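Eukaryotic translation initiation factor 2A (PDB 3WJ9) probably directs initiator methionyl-tRNA to the small ribosomal subunit in a codon-dependent manner in the early steps of translating a few specific mRNAs, this fragment being its beta-propeller part. Local coordinates at residues A[27-39]-A[51-65]. Sequence-based numbering, arbitrary orientation.
Sequences PPKFEAISEPARN and YATATQVVINDTESG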
loop_
_atom_site.group_PDB
_atom_site.type_symbol
_atom_site.label_atom_id
_atom_site.label_comp_id
_atom_site.label_asym_id
_atom_site.label_seq_id
_atom_site.Cartn_x
_atom_site.Cartn_y
_atom_site.Cartn_z
ATOM N N PRO A 27 -11.170 12.423 18.964
ATOM C CA PRO A 27 -10.275 12.738 20.083
ATOM C C PRO A 27 -10.234 14.244 20.349
ATOM O O PRO A 27 -10.013 15.016 19.418
ATOM C CB PRO A 27 -8.915 12.205 19.614
ATOM C CG PRO A 27 -9.038 12.057 18.131
ATOM C CD PRO A 27 -10.470 11.714 17.881
ATOM N N PRO A 28 -10.427 14.646 21.616
ATOM C CA PRO A 28 -10.765 16.006 22.066
ATOM C C PRO A 28 -9.922 17.138 21.476
ATOM O O PRO A 28 -10.463 18.209 21.203
ATOM C CB PRO A 28 -10.549 15.932 23.585
ATOM C CG PRO A 28 -9.678 14.737 23.800
ATOM C CD PRO A 28 -10.113 13.768 22.754
ATOM N N LYS A 29 -8.627 16.910 21.281
ATOM C CA LYS A 29 -7.729 17.979 20.853
ATOM C C LYS A 29 -7.628 18.109 19.335
ATOM O O LYS A 29 -6.671 18.690 18.828
ATOM C CB LYS A 29 -6.330 17.758 21.433
ATOM C CG LYS A 29 -6.288 17.632 22.944
ATOM C CD LYS A 29 -6.667 18.937 23.617
ATOM C CE LYS A 29 -6.564 18.818 25.127
ATOM N NZ LYS A 29 -6.920 20.089 25.812
ATOM N N PHE A 30 -8.609 17.582 18.609
ATOM C CA PHE A 30 -8.528 17.578 17.150
ATOM C C PHE A 30 -9.410 18.616 16.463
ATOM O O PHE A 30 -10.596 18.750 16.764
ATOM C CB PHE A 30 -8.879 16.195 16.594
ATOM C CG PHE A 30 -8.841 16.126 15.092
ATOM C CD1 PHE A 30 -7.635 16.013 14.420
ATOM C CD2 PHE A 30 -10.011 16.186 14.350
ATOM C CE1 PHE A 30 -7.598 15.956 13.038
ATOM C CE2 PHE A 30 -9.978 16.132 12.971
ATOM C CZ PHE A 30 -8.773 16.015 12.313
ATOM N N GLU A 31 -8.805 19.336 15.523
ATOM C CA GLU A 31 -9.525 20.215 14.606
ATOM C C GLU A 31 -8.660 20.467 13.368
ATOM O O GLU A 31 -7.433 20.511 13.461
ATOM C CB GLU A 31 -9.903 21.534 15.288
ATOM C CG GLU A 31 -10.533 22.553 14.350
ATOM C CD GLU A 31 -11.000 23.801 15.066
ATOM O OE1 GLU A 31 -10.366 24.860 14.882
ATOM O OE2 GLU A 31 -12.006 23.724 15.801
ATOM N N ALA A 32 -9.305 20.617 12.212
ATOM C CA ALA A 32 -8.599 20.769 10.940
ATOM C C ALA A 32 -8.140 22.205 10.675
ATOM O O ALA A 32 -8.361 23.098 11.490
ATOM C CB ALA A 32 -9.480 20.285 9.799
ATOM N N ILE A 33 -7.498 22.413 9.526
ATOM C CA ILE A 33 -7.022 23.737 9.122
ATOM C C ILE A 33 -8.155 24.545 8.490
ATOM O O ILE A 33 -9.160 23.978 8.056
ATOM C CB ILE A 33 -5.838 23.642 8.111
ATOM C CG1 ILE A 33 -4.802 22.618 8.562
ATOM C CG2 ILE A 33 -5.138 24.984 7.935
ATOM C CD1 ILE A 33 -3.668 22.449 7.570
ATOM N N SER A 34 -7.991 25.867 8.470
ATOM C CA SER A 34 -8.857 26.775 7.723
ATOM C C SER A 34 -9.197 26.250 6.333
ATOM O O SER A 34 -10.365 26.188 5.948
ATOM C CB SER A 34 -8.189 28.147 7.601
ATOM O OG SER A 34 -8.950 29.020 6.787
ATOM N N GLU A 35 -8.167 25.871 5.585
ATOM C CA GLU A 35 -8.347 25.333 4.244
ATOM C C GLU A 35 -9.025 23.970 4.283
ATOM O O GLU A 35 -8.826 23.201 5.222
ATOM C CB GLU A 35 -7.000 25.215 3.529
ATOM C CG GLU A 35 -6.150 26.467 3.539
ATOM C CD GLU A 35 -6.504 27.428 2.421
ATOM O OE1 GLU A 35 -5.616 28.197 1.997
ATOM O OE2 GLU A 35 -7.664 27.414 1.964
ATOM N N PRO A 36 -9.833 23.665 3.256
ATOM C CA PRO A 36 -10.406 22.322 3.131
ATOM C C PRO A 36 -9.314 21.289 2.875
ATOM O O PRO A 36 -8.370 21.576 2.141
ATOM C CB PRO A 36 -11.343 22.451 1.927
ATOM C CG PRO A 36 -10.778 23.581 1.132
ATOM C CD PRO A 36 -10.239 24.545 2.147
ATOM N N ALA A 37 -9.432 20.114 3.481
ATOM C CA ALA A 37 -8.438 19.064 3.288
ATOM C C ALA A 37 -8.584 18.439 1.905
ATOM O O ALA A 37 -9.688 18.358 1.365
ATOM C CB ALA A 37 -8.562 18.005 4.367
ATOM N N ARG A 38 -7.467 18.001 1.337
ATOM C CA ARG A 38 -7.458 17.421 -0.002
ATOM C C ARG A 38 -6.870 16.015 0.004
ATOM O O ARG A 38 -6.961 15.288 -0.985
ATOM C CB ARG A 38 -6.668 18.306 -0.965
ATOM C CG ARG A 38 -5.218 18.503 -0.564
ATOM C CD ARG A 38 -4.439 19.216 -1.652
ATOM N NE ARG A 38 -4.894 20.587 -1.853
ATOM C CZ ARG A 38 -4.517 21.355 -2.871
ATOM N NH1 ARG A 38 -3.682 20.884 -3.788
ATOM N NH2 ARG A 38 -4.982 22.591 -2.977
ATOM N N ASN A 39 -6.264 15.642 1.126
ATOM C CA ASN A 39 -5.631 14.339 1.266
ATOM C C ASN A 39 -5.412 14.011 2.739
ATOM O O ASN A 39 -5.437 14.907 3.583
ATOM C CB ASN A 39 -4.304 14.310 0.508
ATOM C CG ASN A 39 -3.792 12.902 0.283
ATOM O OD1 ASN A 39 -4.551 11.937 0.354
ATOM N ND2 ASN A 39 -2.500 12.779 0.003
ATOM N N TYR A 51 -2.878 15.269 7.260
ATOM C CA TYR A 51 -3.808 15.648 6.207
ATOM C C TYR A 51 -3.307 16.879 5.470
ATOM O O TYR A 51 -2.678 17.759 6.058
ATOM C CB TYR A 51 -5.207 15.889 6.774
ATOM C CG TYR A 51 -5.304 17.039 7.748
ATOM C CD1 TYR A 51 -5.125 16.834 9.108
ATOM C CD2 TYR A 51 -5.588 18.325 7.310
ATOM C CE1 TYR A 51 -5.214 17.877 10.004
ATOM C CE2 TYR A 51 -5.679 19.373 8.198
ATOM C CZ TYR A 51 -5.491 19.145 9.545
ATOM O OH TYR A 51 -5.577 20.185 10.441
ATOM N N ALA A 52 -3.589 16.931 4.176
ATOM C CA ALA A 52 -3.088 18.005 3.338
ATOM C C ALA A 52 -4.179 18.999 2.984
ATOM O O ALA A 52 -5.282 18.621 2.590
ATOM C CB ALA A 52 -2.465 17.437 2.077
ATOM N N THR A 53 -3.861 20.276 3.154
ATOM C CA THR A 53 -4.690 21.354 2.645
ATOM C C THR A 53 -3.835 22.152 1.671
ATOM O O THR A 53 -2.647 21.868 1.517
ATOM C CB THR A 53 -5.223 22.259 3.769
ATOM O OG1 THR A 53 -4.155 23.050 4.306
ATOM C CG2 THR A 53 -5.861 21.431 4.875
ATOM N N ALA A 54 -4.430 23.139 1.012
ATOM C CA ALA A 54 -3.704 23.940 0.033
ATOM C C ALA A 54 -2.517 24.665 0.659
ATOM O O ALA A 54 -1.425 24.692 0.094
ATOM C CB ALA A 54 -4.639 24.938 -0.627
ATOM N N THR A 55 -2.735 25.244 1.834
ATOM C CA THR A 55 -1.727 26.081 2.471
ATOM C C THR A 55 -0.649 25.275 3.192
ATOM O O THR A 55 0.542 25.547 3.041
ATOM C CB THR A 55 -2.377 27.054 3.479
ATOM O OG1 THR A 55 -3.432 27.777 2.835
ATOM C CG2 THR A 55 -1.357 28.044 4.014
ATOM N N GLN A 56 -1.071 24.288 3.979
ATOM C CA GLN A 56 -0.181 23.615 4.923
ATOM C C GLN A 56 -0.404 22.102 5.027
ATOM O O GLN A 56 -1.243 21.532 4.327
ATOM C CB GLN A 56 -0.344 24.248 6.310
ATOM C CG GLN A 56 -0.048 25.736 6.366
ATOM C CD GLN A 56 -0.544 26.413 7.630
ATOM O OE1 GLN A 56 -0.958 25.756 8.581
ATOM N NE2 GLN A 56 -0.525 27.744 7.632
ATOM N N VAL A 57 0.374 21.458 5.895
ATOM C CA VAL A 57 0.190 20.045 6.222
ATOM C C VAL A 57 0.304 19.856 7.733
ATOM O O VAL A 57 1.289 20.270 8.342
ATOM C CB VAL A 57 1.220 19.138 5.513
ATOM C CG1 VAL A 57 1.122 17.711 6.035
ATOM C CG2 VAL A 57 1.017 19.167 4.008
ATOM N N VAL A 58 -0.703 19.233 8.337
ATOM C CA VAL A 58 -0.750 19.108 9.792
ATOM C C VAL A 58 -0.624 17.663 10.267
ATOM O O VAL A 58 -1.296 16.767 9.759
ATOM C CB VAL A 58 -2.051 19.717 10.354
ATOM C CG1 VAL A 58 -2.339 19.196 11.752
ATOM C CG2 VAL A 58 -1.950 21.226 10.369
ATOM N N ILE A 59 0.254 17.452 11.243
ATOM C CA ILE A 59 0.450 16.140 11.843
ATOM C C ILE A 59 -0.112 16.109 13.265
ATOM O O ILE A 59 0.303 16.890 14.124
ATOM C CB ILE A 59 1.939 15.756 11.874
ATOM C CG1 ILE A 59 2.541 15.880 10.473
ATOM C CG2 ILE A 59 2.113 14.351 12.423
ATOM C CD1 ILE A 59 3.996 15.467 10.391
ATOM N N ASN A 60 -1.055 15.204 13.508
ATOM C CA ASN A 60 -1.714 15.110 14.806
ATOM C C ASN A 60 -1.344 13.844 15.576
ATOM O O ASN A 60 -0.754 12.917 15.022
ATOM C CB ASN A 60 -3.234 15.168 14.631
ATOM C CG ASN A 60 -3.697 16.444 13.959
ATOM O OD1 ASN A 60 -3.777 16.520 12.734
ATOM N ND2 ASN A 60 -4.013 17.454 14.760
ATOM N N ASP A 61 -1.693 13.821 16.859
ATOM C CA ASP A 61 -1.547 12.631 17.693
ATOM C C ASP A 61 -2.868 11.874 17.726
ATOM O O ASP A 61 -3.880 12.402 18.179
ATOM C CB ASP A 61 -1.108 13.010 19.111
ATOM C CG ASP A 61 -1.058 11.817 20.048
ATOM O OD1 ASP A 61 -0.770 10.695 19.580
ATOM O OD2 ASP A 61 -1.314 12.004 21.256
ATOM N N THR A 62 -2.856 10.632 17.253
ATOM C CA THR A 62 -4.084 9.856 17.096
ATOM C C THR A 62 -4.775 9.509 18.414
ATOM O O THR A 62 -5.891 8.989 18.415
ATOM C CB THR A 62 -3.814 8.548 16.334
ATOM O OG1 THR A 62 -2.978 7.694 17.126
ATOM C CG2 THR A 62 -3.133 8.838 15.010
ATOM N N GLU A 63 -4.114 9.792 19.531
ATOM C CA GLU A 63 -4.696 9.526 20.841
ATOM C C GLU A 63 -5.503 10.721 21.335
ATOM O O GLU A 63 -6.663 10.582 21.721
ATOM C CB GLU A 63 -3.606 9.170 21.854
ATOM C CG GLU A 63 -3.879 7.883 22.611
ATOM C CD GLU A 63 -3.985 6.683 21.690
ATOM O OE1 GLU A 63 -2.935 6.190 21.229
ATOM O OE2 GLU A 63 -5.121 6.244 21.416
ATOM N N SER A 64 -4.888 11.898 21.311
ATOM C CA SER A 64 -5.537 13.104 21.806
ATOM C C SER A 64 -6.139 13.937 20.677
ATOM O O SER A 64 -7.086 14.689 20.891
ATOM C CB SER A 64 -4.544 13.949 22.608
ATOM O OG SER A 64 -3.409 14.280 21.829
ATOM N N GLY A 65 -5.596 13.786 19.475
ATOM C CA GLY A 65 -6.010 14.601 18.347
ATOM C C GLY A 65 -5.182 15.868 18.296
ATOM O O GLY A 65 -5.362 16.709 17.416
#
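Arg38 and Asn39 both face Ala52 in a classic beta bulge between antiparallel strands: Arg38 N donates to Ala52 O (2.6 Å), Ala52 N donates to Asn39 O (2.8 Å), and Asn39 N adds a weak bond to Ala52 O. At the other end, Lys29 N, inside the type I turn Pro27-Phe30, bonds Ser64 O at 2.7 Å. Gly65 takes up a positive phi (89°), a conformation glycine adopts readily, and packs its backbone against this turn. Between these ends the loop lies over the sheet through apolar side chains. Ile33 turns its CG1 arm beside its own backbone N (chi1 -46°), bringing CG1 to the edge of the Tyr51 ring, 3.4 Å from CE2; CD1 reaches on to Val58 CG2 at 3.5 Å. The apolar arm of isoleucine is thus long enough to meet both ring and strand. Phe30 offers its ring edge to Asn60 OD1, the ring and amide planes 67° apart, while Asn60 ND2 weakly bonds Gly65 O. The contact involves the first three strands of a four-stranded antiparallel propeller blade: strand 57-61 pairs onward with strand 67-71, which completes it, and Ile15 of strand 15-19 touches Ala32, Ala37 and Tyr51.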